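Local coordinates for CRISPR-associated protein Cse2 (Thermus thermophilus, PDB 2ZCA), which probably serves in CRISPR-based adaptive immunity against viruses and plasmids, as a member of the type I-E CasB/Cse2 family, at residues 99-111 against 138-150. Numbering follows the deposited sequence.
Sequences RFLALLEADRDQI and WFSPERHVQARWA
The indole of Trp138 lies between Ile111 and Gln146, one over each face, with its rim against the chain that leaves helix 96-104. Ile111 CD1 sits over one face of the indole, 4.0 Å from the centroid of the five-membered ring, a CH-pi contact. The rim of the indole meets backbone carbonyls: CZ2 lies 3.2 Å from Leu103 O, and NE1 gives a nearly straight but weak hydrogen bond to Ala106 O. Leu104 reaches helix 144-155 with CD2, which rests 3.5 Å from Trp149 CB, while its CD1 approaches the methyl group of Ala150. Phe100 turns the edge of its ring to the backbone here, CZ facing Trp149 O. At the opposite end Arg108 lies across Phe139: its CG presses over the ring face, and the extended chain beyond lays the guanidinium nearly flat on the phenyl group (planes at 16°), an off-centre cation-pi stack. In this all-helical Cse2 chain the contact sets residues 99-104 and 144-150 of two helices nearly antiparallel (162°); helices 111-121 and 128-136 separate them in sequence, and the contact extends into the loops next to them. Where helix 96-104 ends, Arg143 NH2 bonds Leu104 O at 2.9 Å, from above the carbonyl plane. A water donates to that same oxygen and to Ala106 O, and accepts from Gln146 NE2. The Gln146 side chain, bent at chi2 (85°), brings this amide over the other face of Trp138, where NE2 also bonds Trp138 O at 2.9 Å. Farther out, Trp149 NE1 is held by Asp134, and Phe100 stacks with Tyr153.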
loop_
_atom_site.group_PDB
_atom_site.type_symbol
_atom_site.label_atom_id
_atom_site.label_comp_id
_atom_site.label_asym_id
_atom_site.label_seq_id
_atom_site.Cartn_x
_atom_site.Cartn_y
_atom_site.Cartn_z
ATOM N N ARG A 99 3.135 -0.629 -17.046
ATOM C CA ARG A 99 2.288 -0.275 -15.914
ATOM C C ARG A 99 3.185 0.160 -14.764
ATOM O O ARG A 99 2.870 1.098 -14.034
ATOM C CB ARG A 99 1.426 -1.461 -15.473
ATOM C CG ARG A 99 0.271 -1.771 -16.404
ATOM C CD ARG A 99 -0.786 -2.608 -15.694
ATOM N NE ARG A 99 -1.946 -2.868 -16.541
ATOM C CZ ARG A 99 -1.941 -3.691 -17.586
ATOM N NH1 ARG A 99 -0.832 -4.341 -17.915
ATOM N NH2 ARG A 99 -3.043 -3.858 -18.304
ATOM N N PHE A 100 4.307 -0.535 -14.606
ATOM C CA PHE A 100 5.254 -0.206 -13.551
ATOM C C PHE A 100 5.788 1.211 -13.758
ATOM O O PHE A 100 5.816 2.013 -12.828
ATOM C CB PHE A 100 6.417 -1.208 -13.548
ATOM C CG PHE A 100 7.551 -0.817 -12.639
ATOM C CD1 PHE A 100 7.362 -0.734 -11.261
ATOM C CD2 PHE A 100 8.804 -0.509 -13.164
ATOM C CE1 PHE A 100 8.401 -0.349 -10.419
ATOM C CE2 PHE A 100 9.855 -0.120 -12.327
ATOM C CZ PHE A 100 9.652 -0.039 -10.952
ATOM N N LEU A 101 6.211 1.530 -14.975
ATOM C CA LEU A 101 6.729 2.874 -15.230
ATOM C C LEU A 101 5.674 3.953 -14.998
ATOM O O LEU A 101 5.982 5.024 -14.475
ATOM C CB LEU A 101 7.289 2.973 -16.650
ATOM C CG LEU A 101 8.543 2.113 -16.854
ATOM C CD1 LEU A 101 9.010 2.218 -18.298
ATOM C CD2 LEU A 101 9.642 2.563 -15.903
ATOM N N ALA A 102 4.430 3.669 -15.376
ATOM C CA ALA A 102 3.344 4.629 -15.185
ATOM C C ALA A 102 3.084 4.826 -13.696
ATOM O O ALA A 102 2.658 5.899 -13.260
ATOM C CB ALA A 102 2.077 4.139 -15.880
ATOM N N LEU A 103 3.333 3.779 -12.918
ATOM C CA LEU A 103 3.152 3.849 -11.476
ATOM C C LEU A 103 4.197 4.810 -10.908
ATOM O O LEU A 103 3.880 5.698 -10.115
ATOM C CB LEU A 103 3.312 2.456 -10.860
ATOM C CG LEU A 103 3.201 2.364 -9.339
ATOM C CD1 LEU A 103 1.893 2.982 -8.881
ATOM C CD2 LEU A 103 3.299 0.906 -8.913
ATOM N N LEU A 104 5.445 4.644 -11.331
ATOM C CA LEU A 104 6.506 5.525 -10.859
ATOM C C LEU A 104 6.233 6.977 -11.261
ATOM O O LEU A 104 6.644 7.908 -10.571
ATOM C CB LEU A 104 7.858 5.095 -11.437
ATOM C CG LEU A 104 8.367 3.693 -11.107
ATOM C CD1 LEU A 104 9.737 3.496 -11.754
ATOM C CD2 LEU A 104 8.465 3.518 -9.595
ATOM N N GLU A 105 5.531 7.164 -12.374
ATOM C CA GLU A 105 5.230 8.504 -12.883
ATOM C C GLU A 105 3.928 9.107 -12.359
ATOM O O GLU A 105 3.615 10.255 -12.658
ATOM C CB GLU A 105 5.182 8.466 -14.418
ATOM C CG GLU A 105 6.482 8.004 -15.061
ATOM C CD GLU A 105 6.283 7.366 -16.429
ATOM O OE1 GLU A 105 5.126 7.281 -16.903
ATOM O OE2 GLU A 105 7.294 6.940 -17.028
ATOM N N ALA A 106 3.180 8.345 -11.569
ATOM C CA ALA A 106 1.899 8.814 -11.045
ATOM C C ALA A 106 1.987 9.999 -10.091
ATOM O O ALA A 106 2.842 10.032 -9.201
ATOM C CB ALA A 106 1.170 7.659 -10.353
ATOM N N ASP A 107 1.098 10.973 -10.277
ATOM C CA ASP A 107 1.070 12.132 -9.391
ATOM C C ASP A 107 -0.040 11.949 -8.358
ATOM O O ASP A 107 -0.650 10.882 -8.276
ATOM C CB ASP A 107 0.870 13.444 -10.168
ATOM C CG ASP A 107 -0.442 13.499 -10.927
ATOM O OD1 ASP A 107 -1.433 12.876 -10.491
ATOM O OD2 ASP A 107 -0.483 14.197 -11.962
ATOM N N ARG A 108 -0.305 12.987 -7.571
ATOM C CA ARG A 108 -1.323 12.903 -6.529
ATOM C C ARG A 108 -2.695 12.403 -6.972
ATOM O O ARG A 108 -3.385 11.727 -6.206
ATOM C CB ARG A 108 -1.483 14.261 -5.838
ATOM C CG ARG A 108 -0.288 14.675 -5.003
ATOM C CD ARG A 108 -0.605 15.891 -4.144
ATOM N NE ARG A 108 0.508 16.260 -3.272
ATOM C CZ ARG A 108 1.671 16.739 -3.702
ATOM N NH1 ARG A 108 1.882 16.911 -5.000
ATOM N NH2 ARG A 108 2.625 17.054 -2.834
ATOM N N ASP A 109 -3.097 12.720 -8.197
ATOM C CA ASP A 109 -4.413 12.302 -8.677
ATOM C C ASP A 109 -4.461 10.901 -9.281
ATOM O O ASP A 109 -5.539 10.377 -9.560
ATOM C CB ASP A 109 -4.937 13.305 -9.707
ATOM C CG ASP A 109 -4.969 14.724 -9.176
ATOM O OD1 ASP A 109 -5.502 14.933 -8.066
ATOM O OD2 ASP A 109 -4.465 15.629 -9.873
ATOM N N GLN A 110 -3.298 10.284 -9.461
ATOM C CA GLN A 110 -3.231 8.960 -10.072
ATOM C C GLN A 110 -2.716 7.844 -9.167
ATOM O O GLN A 110 -3.046 6.676 -9.374
ATOM C CB GLN A 110 -2.315 9.006 -11.299
ATOM C CG GLN A 110 -2.575 10.140 -12.274
ATOM C CD GLN A 110 -1.410 10.337 -13.229
ATOM O OE1 GLN A 110 -0.297 10.663 -12.807
ATOM N NE2 GLN A 110 -1.657 10.133 -14.521
ATOM N N ILE A 111 -1.902 8.202 -8.180
ATOM C CA ILE A 111 -1.287 7.210 -7.303
ATOM C C ILE A 111 -2.200 6.179 -6.632
ATOM O O ILE A 111 -1.879 4.991 -6.624
ATOM C CB ILE A 111 -0.397 7.899 -6.227
ATOM C CG1 ILE A 111 0.384 6.842 -5.439
ATOM C CG2 ILE A 111 -1.244 8.742 -5.292
ATOM C CD1 ILE A 111 1.265 5.964 -6.306
ATOM N N TRP A 138 6.245 9.490 -1.024
ATOM C CA TRP A 138 6.053 9.511 -2.469
ATOM C C TRP A 138 6.136 10.880 -3.132
ATOM O O TRP A 138 6.572 10.991 -4.279
ATOM C CB TRP A 138 4.709 8.859 -2.807
ATOM C CG TRP A 138 4.550 8.507 -4.257
ATOM C CD1 TRP A 138 3.957 9.262 -5.230
ATOM C CD2 TRP A 138 4.992 7.304 -4.895
ATOM N NE1 TRP A 138 4.001 8.598 -6.436
ATOM C CE2 TRP A 138 4.631 7.395 -6.257
ATOM C CE3 TRP A 138 5.659 6.156 -4.446
ATOM C CZ2 TRP A 138 4.916 6.381 -7.177
ATOM C CZ3 TRP A 138 5.942 5.144 -5.365
ATOM C CH2 TRP A 138 5.569 5.268 -6.714
ATOM N N PHE A 139 5.738 11.923 -2.414
ATOM C CA PHE A 139 5.736 13.256 -2.995
ATOM C C PHE A 139 6.961 14.115 -2.743
ATOM O O PHE A 139 6.917 15.339 -2.881
ATOM C CB PHE A 139 4.459 13.959 -2.565
ATOM C CG PHE A 139 3.230 13.176 -2.901
ATOM C CD1 PHE A 139 2.888 12.948 -4.232
ATOM C CD2 PHE A 139 2.463 12.592 -1.899
ATOM C CE1 PHE A 139 1.800 12.141 -4.559
ATOM C CE2 PHE A 139 1.374 11.784 -2.215
ATOM C CZ PHE A 139 1.044 11.558 -3.549
ATOM N N SER A 140 8.062 13.471 -2.392
ATOM C CA SER A 140 9.303 14.196 -2.173
ATOM C C SER A 140 9.755 14.776 -3.511
ATOM O O SER A 140 9.708 14.099 -4.538
ATOM C CB SER A 140 10.379 13.254 -1.639
ATOM O OG SER A 140 11.654 13.870 -1.716
ATOM N N PRO A 141 10.188 16.043 -3.521
ATOM C CA PRO A 141 10.643 16.664 -4.768
ATOM C C PRO A 141 11.718 15.824 -5.464
ATOM O O PRO A 141 11.773 15.766 -6.690
ATOM C CB PRO A 141 11.180 18.010 -4.300
ATOM C CG PRO A 141 10.281 18.335 -3.140
ATOM C CD PRO A 141 10.210 17.010 -2.410
ATOM N N GLU A 142 12.560 15.172 -4.664
ATOM C CA GLU A 142 13.653 14.335 -5.166
ATOM C C GLU A 142 13.182 13.072 -5.867
ATOM O O GLU A 142 13.914 12.508 -6.682
ATOM C CB GLU A 142 14.547 13.860 -4.025
ATOM C CG GLU A 142 15.095 14.900 -3.099
ATOM C CD GLU A 142 15.638 14.249 -1.847
ATOM O OE1 GLU A 142 16.351 13.228 -1.978
ATOM O OE2 GLU A 142 15.347 14.747 -0.740
ATOM N N ARG A 143 11.980 12.615 -5.515
ATOM C CA ARG A 143 11.424 11.382 -6.065
ATOM C C ARG A 143 12.405 10.244 -5.774
ATOM O O ARG A 143 12.660 9.392 -6.622
ATOM C CB ARG A 143 11.182 11.519 -7.576
ATOM C CG ARG A 143 10.160 12.605 -7.922
ATOM C CD ARG A 143 9.861 12.701 -9.414
ATOM N NE ARG A 143 9.145 11.531 -9.919
ATOM C CZ ARG A 143 9.710 10.554 -10.617
ATOM N NH1 ARG A 143 11.004 10.607 -10.898
ATOM N NH2 ARG A 143 8.981 9.523 -11.034
ATOM N N HIS A 144 12.946 10.222 -4.558
ATOM C CA HIS A 144 13.908 9.186 -4.201
ATOM C C HIS A 144 13.278 7.806 -4.082
ATOM O O HIS A 144 13.915 6.806 -4.409
ATOM C CB HIS A 144 14.653 9.557 -2.911
ATOM C CG HIS A 144 13.791 9.599 -1.689
ATOM N ND1 HIS A 144 13.619 8.510 -0.862
ATOM C CD2 HIS A 144 13.068 10.605 -1.141
ATOM C CE1 HIS A 144 12.831 8.844 0.145
ATOM N NE2 HIS A 144 12.484 10.111 -0.000
ATOM N N VAL A 145 12.030 7.741 -3.627
ATOM C CA VAL A 145 11.359 6.451 -3.510
ATOM C C VAL A 145 11.193 5.845 -4.902
ATOM O O VAL A 145 11.454 4.659 -5.112
ATOM C CB VAL A 145 9.959 6.582 -2.873
ATOM C CG1 VAL A 145 9.265 5.223 -2.875
ATOM C CG2 VAL A 145 10.074 7.113 -1.452
ATOM N N GLN A 146 10.755 6.666 -5.852
ATOM C CA GLN A 146 10.553 6.195 -7.218
ATOM C C GLN A 146 11.843 5.658 -7.824
ATOM O O GLN A 146 11.838 4.629 -8.503
ATOM C CB GLN A 146 9.997 7.319 -8.094
ATOM C CG GLN A 146 8.561 7.700 -7.761
ATOM C CD GLN A 146 8.440 8.701 -6.621
ATOM O OE1 GLN A 146 9.358 8.876 -5.822
ATOM N NE2 GLN A 146 7.286 9.358 -6.540
ATOM N N ALA A 147 12.948 6.354 -7.580
ATOM C CA ALA A 147 14.231 5.904 -8.108
ATOM C C ALA A 147 14.622 4.570 -7.477
ATOM O O ALA A 147 15.179 3.702 -8.148
ATOM C CB ALA A 147 15.310 6.948 -7.842
ATOM N N ARG A 148 14.326 4.402 -6.189
ATOM C CA ARG A 148 14.670 3.157 -5.504
ATOM C C ARG A 148 13.807 2.006 -6.014
ATOM O O ARG A 148 14.269 0.866 -6.094
ATOM C CB ARG A 148 14.498 3.294 -3.988
ATOM C CG ARG A 148 15.357 2.307 -3.194
ATOM C CD ARG A 148 14.833 2.103 -1.778
ATOM N NE ARG A 148 13.657 1.238 -1.773
ATOM C CZ ARG A 148 12.476 1.577 -1.265
ATOM N NH1 ARG A 148 11.465 0.718 -1.308
ATOM N NH2 ARG A 148 12.307 2.773 -0.717
ATOM N N TRP A 149 12.554 2.296 -6.353
ATOM C CA TRP A 149 11.678 1.255 -6.878
ATOM C C TRP A 149 12.260 0.782 -8.205
ATOM O O TRP A 149 12.286 -0.414 -8.497
ATOM C CB TRP A 149 10.258 1.794 -7.080
ATOM C CG TRP A 149 9.440 1.777 -5.826
ATOM C CD1 TRP A 149 9.894 1.929 -4.547
ATOM C CD2 TRP A 149 8.019 1.629 -5.731
ATOM N NE1 TRP A 149 8.842 1.884 -3.659
ATOM C CE2 TRP A 149 7.679 1.701 -4.361
ATOM C CE3 TRP A 149 6.997 1.442 -6.672
ATOM C CZ2 TRP A 149 6.359 1.593 -3.906
ATOM C CZ3 TRP A 149 5.682 1.333 -6.218
ATOM C CH2 TRP A 149 5.379 1.409 -4.846
ATOM N N ALA A 150 12.734 1.730 -9.006
ATOM C CA ALA A 150 13.328 1.390 -10.290
ATOM C C ALA A 150 14.542 0.495 -10.053
ATOM O O ALA A 150 14.766 -0.463 -10.792
ATOM C CB ALA A 150 13.737 2.656 -11.034
HETATM O O HOH W 1 5.619 9.889 -9.157
#